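Local coordinates for putative cell surface protein (PDB 4OFQ), which is the C-terminal region of a streptococcal antigen I/II-family surface adhesin, a calcium-containing beta-sandwich protein that probably mediates attachment of the bacterium, at residues V225-G231 with V302-F308; V33-S37 with V332-P336; L275-E280 with L292-F298; L221-V226 with Y328-V332. One frame throughout, in Å; residues are numbered along the deposited sequence.

Contact 1: residues V225-G231 with V302-F308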
loop_
_atom_site.group_PDB
_atom_site.type_symbol
_atom_site.label_atom_id
_atom_site.label_comp_id
_atom_site.label_asym_id
_atom_site.label_seq_id
_atom_site.Cartn_x
_atom_site.Cartn_y
_atom_site.Cartn_z
ATOM N N VAL A 225 7.036 6.052 -12.611
ATOM C CA VAL A 225 8.245 6.261 -11.821
ATOM C C VAL A 225 7.960 5.918 -10.348
ATOM O O VAL A 225 7.058 6.485 -9.729
ATOM C CB VAL A 225 8.751 7.696 -11.936
ATOM C CG1 VAL A 225 9.910 7.908 -10.978
ATOM C CG2 VAL A 225 9.178 8.005 -13.402
ATOM N N VAL A 226 8.726 4.974 -9.805
ATOM C CA VAL A 226 8.609 4.599 -8.401
ATOM C C VAL A 226 9.337 5.647 -7.579
ATOM O O VAL A 226 10.529 5.871 -7.780
ATOM C CB VAL A 226 9.226 3.211 -8.156
ATOM C CG1 VAL A 226 9.101 2.799 -6.700
ATOM C CG2 VAL A 226 8.546 2.180 -9.039
ATOM N N PRO A 227 8.620 6.304 -6.659
ATOM C CA PRO A 227 9.161 7.459 -5.939
ATOM C C PRO A 227 10.020 7.063 -4.762
ATOM O O PRO A 227 9.903 5.930 -4.271
ATOM C CB PRO A 227 7.902 8.156 -5.420
ATOM C CG PRO A 227 6.965 6.998 -5.141
ATOM C CD PRO A 227 7.215 6.030 -6.287
ATOM N N THR A 228 10.855 7.993 -4.304
ATOM C CA THR A 228 11.640 7.776 -3.099
ATOM C C THR A 228 10.753 8.000 -1.886
ATOM O O THR A 228 9.619 8.462 -2.022
ATOM C CB THR A 228 12.869 8.704 -3.019
ATOM O OG1 THR A 228 12.436 10.068 -3.002
ATOM C CG2 THR A 228 13.778 8.489 -4.215
ATOM N N ASN A 229 11.280 7.668 -0.710
ATOM C CA ASN A 229 10.509 7.706 0.533
ATOM C C ASN A 229 9.263 6.811 0.456
ATOM O O ASN A 229 8.167 7.178 0.895
ATOM C CB ASN A 229 10.161 9.145 0.924
ATOM C CG ASN A 229 9.967 9.315 2.423
ATOM O OD1 ASN A 229 8.974 9.885 2.866
ATOM N ND2 ASN A 229 10.916 8.811 3.209
ATOM N N ARG A 230 9.456 5.637 -0.131
ATOM C CA ARG A 230 8.420 4.624 -0.214
ATOM C C ARG A 230 8.644 3.599 0.906
ATOM O O ARG A 230 9.739 3.523 1.482
ATOM C CB ARG A 230 8.472 3.945 -1.583
ATOM C CG ARG A 230 9.828 3.312 -1.870
ATOM C CD ARG A 230 9.811 2.610 -3.185
ATOM N NE ARG A 230 11.077 1.967 -3.497
ATOM C CZ ARG A 230 12.056 2.547 -4.174
ATOM N NH1 ARG A 230 11.922 3.802 -4.600
ATOM N NH2 ARG A 230 13.170 1.870 -4.420
ATOM N N GLY A 231 7.610 2.823 1.223
ATOM C CA GLY A 231 7.700 1.834 2.284
ATOM C C GLY A 231 7.879 0.398 1.804
ATOM O O GLY A 231 7.565 -0.558 2.529
ATOM N N VAL A 302 17.800 -2.219 -6.135
ATOM C CA VAL A 302 17.463 -0.796 -6.153
ATOM C C VAL A 302 17.134 -0.338 -4.731
ATOM O O VAL A 302 16.254 -0.897 -4.089
ATOM C CB VAL A 302 16.283 -0.496 -7.117
ATOM C CG1 VAL A 302 15.952 1.001 -7.139
ATOM C CG2 VAL A 302 16.619 -0.971 -8.518
ATOM N N VAL A 303 17.844 0.667 -4.231
ATOM C CA VAL A 303 17.622 1.115 -2.854
ATOM C C VAL A 303 16.365 1.981 -2.707
ATOM O O VAL A 303 15.868 2.533 -3.683
ATOM C CB VAL A 303 18.871 1.827 -2.279
ATOM C CG1 VAL A 303 20.032 0.854 -2.216
ATOM C CG2 VAL A 303 19.241 3.045 -3.115
ATOM N N ARG A 304 15.836 2.096 -1.492
ATOM C CA ARG A 304 14.594 2.845 -1.297
ATOM C C ARG A 304 14.756 4.342 -1.452
ATOM O O ARG A 304 13.791 5.051 -1.723
ATOM C CB ARG A 304 13.983 2.549 0.069
ATOM C CG ARG A 304 12.967 1.470 0.004
ATOM C CD ARG A 304 12.338 1.235 1.338
ATOM N NE ARG A 304 12.156 -0.191 1.531
ATOM C CZ ARG A 304 11.575 -0.727 2.592
ATOM N NH1 ARG A 304 11.097 0.055 3.558
ATOM N NH2 ARG A 304 11.465 -2.045 2.677
ATOM N N SER A 305 15.975 4.831 -1.276
ATOM C CA SER A 305 16.232 6.250 -1.445
ATOM C C SER A 305 16.408 6.617 -2.918
ATOM O O SER A 305 16.730 7.766 -3.241
ATOM C CB SER A 305 17.474 6.657 -0.658
ATOM O OG SER A 305 18.535 5.779 -0.958
ATOM N N SER A 306 16.211 5.642 -3.806
ATOM C CA SER A 306 16.323 5.879 -5.247
ATOM C C SER A 306 14.995 5.721 -5.970
ATOM O O SER A 306 14.225 4.801 -5.685
ATOM C CB SER A 306 17.331 4.915 -5.886
ATOM O OG SER A 306 17.369 5.083 -7.306
ATOM N N GLU A 307 14.728 6.616 -6.911
ATOM C CA GLU A 307 13.589 6.428 -7.813
ATOM C C GLU A 307 13.870 5.262 -8.752
ATOM O O GLU A 307 15.017 4.841 -8.891
ATOM C CB GLU A 307 13.337 7.688 -8.642
ATOM C CG GLU A 307 12.890 8.891 -7.833
ATOM C CD GLU A 307 12.358 10.021 -8.705
ATOM O OE1 GLU A 307 12.945 10.266 -9.777
ATOM O OE2 GLU A 307 11.347 10.654 -8.318
ATOM N N PHE A 308 12.829 4.744 -9.400
ATOM C CA PHE A 308 13.018 3.742 -10.447
ATOM C C PHE A 308 11.987 3.951 -11.540
ATOM O O PHE A 308 10.799 4.102 -11.266
ATOM C CB PHE A 308 12.933 2.303 -9.897
ATOM C CG PHE A 308 13.146 1.237 -10.954
ATOM C CD1 PHE A 308 14.427 0.838 -11.316
ATOM C CD2 PHE A 308 12.067 0.656 -11.603
ATOM C CE1 PHE A 308 14.630 -0.131 -12.294
ATOM C CE2 PHE A 308 12.257 -0.311 -12.588
ATOM C CZ PHE A 308 13.552 -0.709 -12.928
HETATM O O HOH W 1 10.747 10.598 -5.605
HETATM O O HOH W 2 13.818 -0.484 -2.860
HETATM O O HOH W 3 11.319 3.110 3.870
#

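Contact 2: residues V33-S37 with V332-P336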
loop_
_atom_site.group_PDB
_atom_site.type_symbol
_atom_site.label_atom_id
_atom_site.label_comp_id
_atom_site.label_asym_id
_atom_site.label_seq_id
_atom_site.Cartn_x
_atom_site.Cartn_y
_atom_site.Cartn_z
ATOM N N VAL A 33 2.829 3.836 -0.144
ATOM C CA VAL A 33 2.511 2.422 -0.322
ATOM C C VAL A 33 1.763 2.276 -1.640
ATOM O O VAL A 33 1.493 3.271 -2.310
ATOM C CB VAL A 33 1.639 1.881 0.836
ATOM C CG1 VAL A 33 2.379 2.020 2.159
ATOM C CG2 VAL A 33 0.273 2.625 0.882
ATOM N N LEU A 34 1.428 1.039 -2.002
ATOM C CA LEU A 34 0.779 0.726 -3.274
ATOM C C LEU A 34 -0.664 0.258 -3.029
ATOM O O LEU A 34 -1.000 -0.134 -1.910
ATOM C CB LEU A 34 1.595 -0.355 -4.009
ATOM C CG LEU A 34 3.027 0.082 -4.338
ATOM C CD1 LEU A 34 3.848 -1.070 -4.909
ATOM C CD2 LEU A 34 2.979 1.238 -5.329
ATOM N N PRO A 35 -1.529 0.319 -4.065
ATOM C CA PRO A 35 -2.942 -0.050 -3.909
ATOM C C PRO A 35 -3.162 -1.449 -3.293
ATOM O O PRO A 35 -4.081 -1.663 -2.484
ATOM C CB PRO A 35 -3.452 -0.027 -5.345
ATOM C CG PRO A 35 -2.632 1.034 -6.011
ATOM C CD PRO A 35 -1.263 0.920 -5.388
ATOM N N ASN A 36 -2.328 -2.402 -3.688
ATOM C CA ASN A 36 -2.467 -3.767 -3.189
ATOM C C ASN A 36 -1.633 -4.063 -1.938
ATOM O O ASN A 36 -1.505 -5.221 -1.548
ATOM C CB ASN A 36 -2.172 -4.789 -4.310
ATOM C CG ASN A 36 -0.693 -4.812 -4.728
ATOM O OD1 ASN A 36 0.162 -4.172 -4.103
ATOM N ND2 ASN A 36 -0.388 -5.568 -5.785
ATOM N N SER A 37 -1.043 -3.030 -1.333
ATOM C CA SER A 37 -0.205 -3.207 -0.132
ATOM C C SER A 37 -0.997 -3.739 1.059
ATOM O O SER A 37 -2.180 -3.436 1.216
ATOM C CB SER A 37 0.470 -1.885 0.283
ATOM O OG SER A 37 1.397 -1.441 -0.708
ATOM N N VAL A 332 3.408 -3.318 -11.441
ATOM C CA VAL A 332 4.414 -2.902 -10.465
ATOM C C VAL A 332 4.080 -3.569 -9.144
ATOM O O VAL A 332 3.048 -3.252 -8.548
ATOM C CB VAL A 332 4.386 -1.376 -10.241
ATOM C CG1 VAL A 332 5.476 -0.967 -9.246
ATOM C CG2 VAL A 332 4.568 -0.648 -11.559
ATOM N N ASN A 333 4.937 -4.488 -8.688
ATOM C CA ASN A 333 4.651 -5.257 -7.480
ATOM C C ASN A 333 3.217 -5.813 -7.471
ATOM O O ASN A 333 2.487 -5.681 -6.499
ATOM C CB ASN A 333 4.951 -4.440 -6.207
ATOM C CG ASN A 333 6.450 -4.300 -5.937
ATOM O OD1 ASN A 333 7.275 -4.639 -6.776
ATOM N ND2 ASN A 333 6.800 -3.809 -4.755
ATOM N N GLY A 334 2.813 -6.406 -8.587
ATOM C CA GLY A 334 1.508 -7.028 -8.671
ATOM C C GLY A 334 0.334 -6.102 -8.958
ATOM O O GLY A 334 -0.784 -6.587 -9.149
ATOM N N ASN A 335 0.573 -4.789 -8.991
ATOM C CA ASN A 335 -0.494 -3.833 -9.310
ATOM C C ASN A 335 -0.549 -3.605 -10.809
ATOM O O ASN A 335 0.424 -3.145 -11.391
ATOM C CB ASN A 335 -0.251 -2.481 -8.628
ATOM C CG ASN A 335 -0.241 -2.581 -7.113
ATOM O OD1 ASN A 335 -1.292 -2.522 -6.467
ATOM N ND2 ASN A 335 0.943 -2.722 -6.540
ATOM N N PRO A 336 -1.677 -3.938 -11.443
ATOM C CA PRO A 336 -1.781 -3.658 -12.880
ATOM C C PRO A 336 -2.140 -2.202 -13.119
ATOM O O PRO A 336 -3.061 -1.689 -12.468
ATOM C CB PRO A 336 -2.933 -4.563 -13.332
ATOM C CG PRO A 336 -3.766 -4.755 -12.114
ATOM C CD PRO A 336 -2.822 -4.712 -10.935
HETATM O O HOH W 4 -3.246 -6.135 -7.266
#

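Contact 3: residues L275-E280 with L292-F298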
loop_
_atom_site.group_PDB
_atom_site.type_symbol
_atom_site.label_atom_id
_atom_site.label_comp_id
_atom_site.label_asym_id
_atom_site.label_seq_id
_atom_site.Cartn_x
_atom_site.Cartn_y
_atom_site.Cartn_z
ATOM N N LEU A 275 18.634 -0.529 -20.565
ATOM C CA LEU A 275 18.454 -1.492 -19.476
ATOM C C LEU A 275 18.185 -2.917 -19.949
ATOM O O LEU A 275 17.753 -3.740 -19.153
ATOM C CB LEU A 275 17.310 -1.053 -18.554
ATOM C CG LEU A 275 17.479 0.324 -17.921
ATOM C CD1 LEU A 275 16.256 0.688 -17.070
ATOM C CD2 LEU A 275 18.755 0.385 -17.090
ATOM N N ALA A 276 18.437 -3.212 -21.226
ATOM C CA ALA A 276 18.143 -4.548 -21.765
ATOM C C ALA A 276 18.721 -5.698 -20.942
ATOM O O ALA A 276 18.050 -6.709 -20.723
ATOM C CB ALA A 276 18.602 -4.673 -23.212
ATOM N N LYS A 277 19.963 -5.553 -20.489
ATOM C CA LYS A 277 20.631 -6.653 -19.803
ATOM C C LYS A 277 20.013 -6.990 -18.447
ATOM O O LYS A 277 20.349 -8.009 -17.843
ATOM C CB LYS A 277 22.139 -6.388 -19.661
ATOM C CG LYS A 277 22.509 -5.239 -18.728
ATOM C CD LYS A 277 24.004 -5.001 -18.778
ATOM C CE LYS A 277 24.535 -4.383 -17.506
ATOM N NZ LYS A 277 26.035 -4.389 -17.466
ATOM N N TYR A 278 19.123 -6.124 -17.963
ATOM C CA TYR A 278 18.458 -6.367 -16.687
ATOM C C TYR A 278 17.045 -6.895 -16.913
ATOM O O TYR A 278 16.252 -6.996 -15.973
ATOM C CB TYR A 278 18.398 -5.083 -15.856
ATOM C CG TYR A 278 19.737 -4.408 -15.689
ATOM C CD1 TYR A 278 20.764 -5.026 -14.976
ATOM C CD2 TYR A 278 19.974 -3.150 -16.232
ATOM C CE1 TYR A 278 21.991 -4.405 -14.810
ATOM C CE2 TYR A 278 21.202 -2.524 -16.075
ATOM C CZ TYR A 278 22.204 -3.155 -15.357
ATOM O OH TYR A 278 23.431 -2.540 -15.201
ATOM N N THR A 279 16.726 -7.223 -18.162
ATOM C CA THR A 279 15.359 -7.602 -18.508
ATOM C C THR A 279 15.302 -8.831 -19.403
ATOM O O THR A 279 16.327 -9.316 -19.901
ATOM C CB THR A 279 14.616 -6.470 -19.247
ATOM O OG1 THR A 279 15.267 -6.210 -20.500
ATOM C CG2 THR A 279 14.590 -5.199 -18.413
ATOM N N GLU A 280 14.085 -9.313 -19.612
ATOM C CA GLU A 280 13.825 -10.399 -20.550
ATOM C C GLU A 280 12.628 -10.009 -21.397
ATOM O O GLU A 280 11.587 -9.608 -20.874
ATOM C CB GLU A 280 13.516 -11.703 -19.811
ATOM C CG GLU A 280 14.651 -12.231 -18.946
ATOM C CD GLU A 280 14.196 -13.331 -17.996
ATOM O OE1 GLU A 280 13.113 -13.915 -18.229
ATOM O OE2 GLU A 280 14.917 -13.602 -17.011
ATOM N N LEU A 292 7.835 -7.477 -21.486
ATOM C CA LEU A 292 9.204 -7.195 -21.057
ATOM C C LEU A 292 9.209 -7.076 -19.538
ATOM O O LEU A 292 8.532 -6.217 -18.971
ATOM C CB LEU A 292 9.757 -5.923 -21.719
ATOM C CG LEU A 292 11.211 -5.552 -21.395
ATOM C CD1 LEU A 292 11.880 -4.863 -22.574
ATOM C CD2 LEU A 292 11.270 -4.648 -20.170
ATOM N N ALA A 293 9.976 -7.940 -18.885
ATOM C CA ALA A 293 10.011 -7.991 -17.426
ATOM C C ALA A 293 11.403 -7.717 -16.890
ATOM O O ALA A 293 12.390 -8.309 -17.348
ATOM C CB ALA A 293 9.531 -9.357 -16.922
ATOM N N PHE A 294 11.486 -6.840 -15.899
ATOM C CA PHE A 294 12.748 -6.670 -15.199
ATOM C C PHE A 294 13.062 -7.896 -14.349
ATOM O O PHE A 294 12.163 -8.511 -13.771
ATOM C CB PHE A 294 12.724 -5.395 -14.366
ATOM C CG PHE A 294 13.136 -4.190 -15.147
ATOM C CD1 PHE A 294 12.205 -3.465 -15.866
ATOM C CD2 PHE A 294 14.473 -3.805 -15.190
ATOM C CE1 PHE A 294 12.600 -2.360 -16.621
ATOM C CE2 PHE A 294 14.871 -2.707 -15.936
ATOM C CZ PHE A 294 13.931 -1.986 -16.649
ATOM N N LYS A 295 14.340 -8.261 -14.280
ATOM C CA LYS A 295 14.735 -9.414 -13.477
ATOM C C LYS A 295 14.643 -9.098 -11.983
ATOM O O LYS A 295 15.062 -8.026 -11.543
ATOM C CB LYS A 295 16.152 -9.848 -13.828
ATOM C CG LYS A 295 16.295 -10.372 -15.248
ATOM C CD LYS A 295 17.753 -10.349 -15.693
ATOM C CE LYS A 295 17.896 -10.989 -17.069
ATOM N NZ LYS A 295 19.300 -10.920 -17.546
ATOM N N GLN A 296 14.126 -10.042 -11.198
ATOM C CA GLN A 296 13.978 -9.817 -9.760
ATOM C C GLN A 296 15.298 -9.543 -9.040
ATOM O O GLN A 296 15.353 -8.705 -8.140
ATOM C CB GLN A 296 13.268 -10.987 -9.075
ATOM C CG GLN A 296 11.828 -11.163 -9.469
ATOM C CD GLN A 296 11.084 -12.076 -8.516
ATOM O OE1 GLN A 296 11.289 -13.295 -8.510
ATOM N NE2 GLN A 296 10.211 -11.490 -7.697
ATOM N N ASP A 297 16.358 -10.254 -9.419
ATOM C CA ASP A 297 17.639 -10.077 -8.739
ATOM C C ASP A 297 18.197 -8.666 -8.968
ATOM O O ASP A 297 18.902 -8.122 -8.109
ATOM C CB ASP A 297 18.645 -11.168 -9.131
ATOM C CG ASP A 297 18.757 -11.351 -10.632
ATOM O OD1 ASP A 297 17.828 -11.938 -11.233
ATOM O OD2 ASP A 297 19.776 -10.913 -11.207
ATOM N N PHE A 298 17.878 -8.079 -10.118
ATOM C CA PHE A 298 18.197 -6.677 -10.376
ATOM C C PHE A 298 17.305 -5.740 -9.555
ATOM O O PHE A 298 17.802 -4.855 -8.847
ATOM C CB PHE A 298 18.065 -6.328 -11.858
ATOM C CG PHE A 298 18.199 -4.850 -12.137
ATOM C CD1 PHE A 298 19.428 -4.221 -12.043
ATOM C CD2 PHE A 298 17.093 -4.090 -12.459
ATOM C CE1 PHE A 298 19.551 -2.863 -12.291
ATOM C CE2 PHE A 298 17.210 -2.739 -12.707
ATOM C CZ PHE A 298 18.443 -2.125 -12.621
#

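Contact 4: residues L221-V226 with Y328-V332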
loop_
_atom_site.group_PDB
_atom_site.type_symbol
_atom_site.label_atom_id
_atom_site.label_comp_id
_atom_site.label_asym_id
_atom_site.label_seq_id
_atom_site.Cartn_x
_atom_site.Cartn_y
_atom_site.Cartn_z
ATOM N N LEU A 221 5.949 2.771 -24.463
ATOM C CA LEU A 221 5.245 2.366 -23.258
ATOM C C LEU A 221 5.922 3.059 -22.086
ATOM O O LEU A 221 7.010 2.667 -21.680
ATOM C CB LEU A 221 5.290 0.843 -23.092
ATOM C CG LEU A 221 5.031 0.009 -24.355
ATOM C CD1 LEU A 221 5.019 -1.509 -24.034
ATOM C CD2 LEU A 221 3.713 0.439 -25.022
ATOM N N GLU A 222 5.297 4.105 -21.558
ATOM C CA GLU A 222 5.938 4.916 -20.518
ATOM C C GLU A 222 5.666 4.320 -19.140
ATOM O O GLU A 222 4.522 4.295 -18.688
ATOM C CB GLU A 222 5.423 6.363 -20.565
ATOM C CG GLU A 222 6.164 7.282 -19.603
ATOM C CD GLU A 222 5.680 8.721 -19.648
ATOM O OE1 GLU A 222 4.519 8.972 -19.259
ATOM O OE2 GLU A 222 6.472 9.602 -20.062
ATOM N N GLY A 223 6.708 3.825 -18.482
ATOM C CA GLY A 223 6.533 3.221 -17.164
ATOM C C GLY A 223 6.340 4.253 -16.062
ATOM O O GLY A 223 6.773 5.401 -16.169
ATOM N N TRP A 224 5.680 3.837 -14.988
ATOM C CA TRP A 224 5.440 4.718 -13.857
ATOM C C TRP A 224 6.749 4.853 -13.102
ATOM O O TRP A 224 7.506 3.890 -12.985
ATOM C CB TRP A 224 4.341 4.111 -12.953
ATOM C CG TRP A 224 4.057 4.866 -11.698
ATOM C CD1 TRP A 224 3.484 6.103 -11.591
ATOM C CD2 TRP A 224 4.311 4.427 -10.354
ATOM N NE1 TRP A 224 3.390 6.471 -10.267
ATOM C CE2 TRP A 224 3.878 5.454 -9.488
ATOM C CE3 TRP A 224 4.856 3.263 -9.803
ATOM C CZ2 TRP A 224 3.970 5.353 -8.098
ATOM C CZ3 TRP A 224 4.950 3.161 -8.415
ATOM C CH2 TRP A 224 4.517 4.208 -7.581
ATOM N N VAL A 225 7.036 6.052 -12.611
ATOM C CA VAL A 225 8.245 6.261 -11.821
ATOM C C VAL A 225 7.960 5.918 -10.348
ATOM O O VAL A 225 7.058 6.485 -9.729
ATOM C CB VAL A 225 8.751 7.696 -11.936
ATOM C CG1 VAL A 225 9.910 7.908 -10.978
ATOM C CG2 VAL A 225 9.178 8.005 -13.402
ATOM N N VAL A 226 8.726 4.974 -9.805
ATOM C CA VAL A 226 8.609 4.599 -8.401
ATOM C C VAL A 226 9.337 5.647 -7.579
ATOM O O VAL A 226 10.529 5.871 -7.780
ATOM C CB VAL A 226 9.226 3.211 -8.156
ATOM C CG1 VAL A 226 9.101 2.799 -6.700
ATOM C CG2 VAL A 226 8.546 2.180 -9.039
ATOM N N TYR A 328 -1.240 -0.820 -23.232
ATOM C CA TYR A 328 -0.361 -1.722 -22.501
ATOM C C TYR A 328 -0.677 -1.672 -21.030
ATOM O O TYR A 328 -1.349 -0.750 -20.566
ATOM C CB TYR A 328 1.114 -1.415 -22.792
ATOM C CG TYR A 328 1.846 -0.612 -21.744
ATOM C CD1 TYR A 328 1.794 0.786 -21.731
ATOM C CD2 TYR A 328 2.621 -1.254 -20.776
ATOM C CE1 TYR A 328 2.491 1.518 -20.756
ATOM C CE2 TYR A 328 3.297 -0.547 -19.816
ATOM C CZ TYR A 328 3.242 0.829 -19.799
ATOM O OH TYR A 328 3.946 1.521 -18.815
ATOM N N THR A 329 -0.210 -2.681 -20.304
ATOM C CA THR A 329 -0.426 -2.738 -18.873
ATOM C C THR A 329 0.919 -2.926 -18.212
ATOM O O THR A 329 1.689 -3.807 -18.601
ATOM C CB THR A 329 -1.351 -3.908 -18.474
ATOM O OG1 THR A 329 -2.660 -3.698 -19.019
ATOM C CG2 THR A 329 -1.471 -3.979 -16.954
ATOM N N LEU A 330 1.212 -2.083 -17.228
ATOM C CA LEU A 330 2.426 -2.228 -16.447
ATOM C C LEU A 330 2.034 -2.918 -15.145
ATOM O O LEU A 330 0.997 -2.614 -14.564
ATOM C CB LEU A 330 3.021 -0.848 -16.143
ATOM C CG LEU A 330 4.357 -0.854 -15.412
ATOM C CD1 LEU A 330 5.474 -1.413 -16.323
ATOM C CD2 LEU A 330 4.702 0.549 -14.881
ATOM N N TYR A 331 2.851 -3.858 -14.700
ATOM C CA TYR A 331 2.625 -4.506 -13.410
ATOM C C TYR A 331 3.745 -4.057 -12.495
ATOM O O TYR A 331 4.904 -4.329 -12.769
ATOM C CB TYR A 331 2.621 -6.026 -13.563
ATOM C CG TYR A 331 1.380 -6.535 -14.262
ATOM C CD1 TYR A 331 1.321 -6.602 -15.646
ATOM C CD2 TYR A 331 0.253 -6.924 -13.536
ATOM C CE1 TYR A 331 0.182 -7.054 -16.297
ATOM C CE2 TYR A 331 -0.883 -7.371 -14.175
ATOM C CZ TYR A 331 -0.912 -7.439 -15.553
ATOM O OH TYR A 331 -2.042 -7.876 -16.199
ATOM N N VAL A 332 3.408 -3.318 -11.441
ATOM C CA VAL A 332 4.414 -2.902 -10.465
ATOM C C VAL A 332 4.080 -3.569 -9.144
ATOM O O VAL A 332 3.048 -3.252 -8.548
ATOM C CB VAL A 332 4.386 -1.376 -10.241
ATOM C CG1 VAL A 332 5.476 -0.967 -9.246
ATOM C CG2 VAL A 332 4.568 -0.648 -11.559
#

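Contact 1: residues V225-G231 with V302-F308
Arg230 reaches across to the 302-308 loop and grips backbone carbonyl oxygen of the turn there with its guanidinium. NH1 donates to Ser306 O at 2.7 Å, almost straight (165°) and close to the guanidinium plane, and also to Pro227 O of its own segment, so one nitrogen ties the two loops together. NH2 adds a weak bond to Ser306 O and, through a water, reaches Val302 O. With CG set between the backbone N and the carbonyl carbon (chi1 58°) and the chain extended from CG to NE, the guanidinium arrives beside the type I beta turn Val303-Ser306, and Arg304 CA lies over one of its faces. Both segments are loops of the C-terminal adhesin domain, joined by a single antiparallel bridge: Val226 N to Phe308 O at 2.7 Å and Phe308 N to Val226 O at 3.0 Å. Arg304 crosses Arg230 obliquely, its CD 3.5 Å from Arg230 O, and Gly231 C lies over one face of its guanidinium, toward the rim; salt bridges to Asp233 and Asp22 hold its charged end. Phe308 meets Val226 CB through its own CB at 4.2 Å, while its ring leads away to pack edge-to-face with Tyr237 and Phe294. A water links Thr228 N to Glu307 OE2.

Contact 2: residues V33-S37 with V332-P336
The Asn335 side-chain amide is gripped from both segments. Its OD1 takes the backbone N of Asn36 on a lone pair at 3.0 Å, and its ND2 gives a weak bond to Asn36 OD1 at 2.9 Å. The same ND2 donates to Val332 O at 3.0 Å, nearly along the C=O axis, which steadies the amide where it meets Asn36; Val332 O also accepts the backbone N of Asn335 at 2.9 Å, closing a type I' turn. The two asparagine side chains come from opposite directions with their amide planes 43° apart. Asn36 has CG between its backbone N and carbonyl carbon (chi1 69°), which carries ND2 on to Asn333 O; that bond is 3.0 Å long, nearly straight at 173° and in the plane of the Asn36 amide. A water joins the same ND2 to Gly334 O. Beside this polar cluster, Leu34 CD1 packs on Asn333 CB at 3.8 Å, and Pro35 CB lies 3.5 Å from Asn335 OD1. The amide of Asn333 bonds elsewhere, to the backbone of Thr235, Glu236 and Asp233. The type I turn Leu34-Ser37 comes from the part related to the antigen I/II C2 domain and the hairpin turn 332-335 from the C-terminal part, consistent with a contact between two adhesin domains. Neutral, directional hydrogen bonds make this join, which is probably sensitive to how each amide is turned and does not rely on ion pairs.

Contact 3: residues L275-E280 with L292-F298
Tyr278 and Lys295 meet where the hairpin strands 279-284 and 289-294 begin and end: Lys295 N, at the N-cap position of helix 296-299, donates to Tyr278 O at 2.8 Å and 169°. Two further backbone bonds follow, Glu280 N to Ala293 O at 3.0 Å and Ala293 N to Glu280 O at 3.1 Å, making Glu280 and Ala293 a hydrogen-bonded antiparallel pair; Thr279 and Phe294 form the adjacent non-hydrogen-bonded one. Leu292 and Phe294 make backbone bonds outside the hairpin, with Phe239 and Tyr237, and Leu275 makes one with Val255. The Lys295 chain, extended beyond CG, runs past Tyr278 O so that NZ bonds to Lys277 O at 3.1 Å from above the carbonyl plane. That ammonium stays apart from Glu280 OE2. Ala276 O in the 3-10 turn accepts twice, from Thr279 N and Thr279 OG1, both from the same face of its plane. Using OG1 in this way leaves the methyl CG2 to sit over the centre of the Phe294 ring, 3.5 Å from the centroid, while Leu275 CD1 touches the edge of that ring. Tyr278 and Phe298 make an offset stack with centroids 4.1 Å apart and planes at 18°; the opposite face of Tyr278 carries Lys277 CG. Phe298 swings its ring off the short helix onto that tyrosine because chi1 is trans (172°). Strand 289-294 pairs on its other side with strand 237-242, Leu275, Thr279 and Leu292 pack on strand 248-257, and Ile269 of strand 268-269 touches Leu275, Tyr278 and, on helix 296-299, Phe298.

Contact 4: residues L221-V226 with Y328-V332
Leu221 lies over the face of the Tyr328 ring, with CB 3.7 Å from the ring centroid and only 10° off the normal, a close CH-pi contact. CD1 and CD2 continue over the ring toward Tyr328 CB. At the edge of the same ring, OH gives a weak hydrogen bond to Glu222 O at 2.8 Å, so the tyrosine is held both by its face and by its hydroxyl. Leu330 follows with its CD2 branch, which comes within 3.4 Å of Trp224 N and lies 4.0 Å from Gly223 CA. Beyond it the packing is looser: Trp224 CZ3 meets Val332 CG1 at 4.2 Å, the methyl standing at the indole edge, and Val226 CG2 is 4.4 Å from the same methyl. Trp224 is partly exposed, and the Glu222 carboxylate is engaged in a salt bridge with Arg220. The alternate residues Tyr328, Leu330 and Val332 all point inward. The two segments run 16° apart in direction, yet strand 216-222 pairs with strand 310-318 in one sheet and strand 323-332 with strand 237-242 in another. Leu221 on Tyr328 is thus the face-to-face packing of two sheets in a beta sandwich, carried on by the loop after strand 216-222.

Overall arrangement
Contacts 1, 3 and 4 lie within the C-terminal adhesin part, whereas contact 2 links it to the preceding C2-related part. Contact 1 continues from contact 4 through the shared Val225 and Val226, their centres 15 Å apart, and touches contact 3 where Phe308 CE1 packs 3.7 Å from Phe298 CE2. Contact 4 shares Val332 with contact 2, about 11 Å away between centres, and Leu34 CD2 meets Trp224 CH2 at 4.0 Å, joining the sandwich interior to the interdomain turn. Contacts 2 and 3 are farthest apart, about 19 Å between centres. The calcium ligands Asp69, Tyr70, Val124 and Glu126 belong to none of the four contacts.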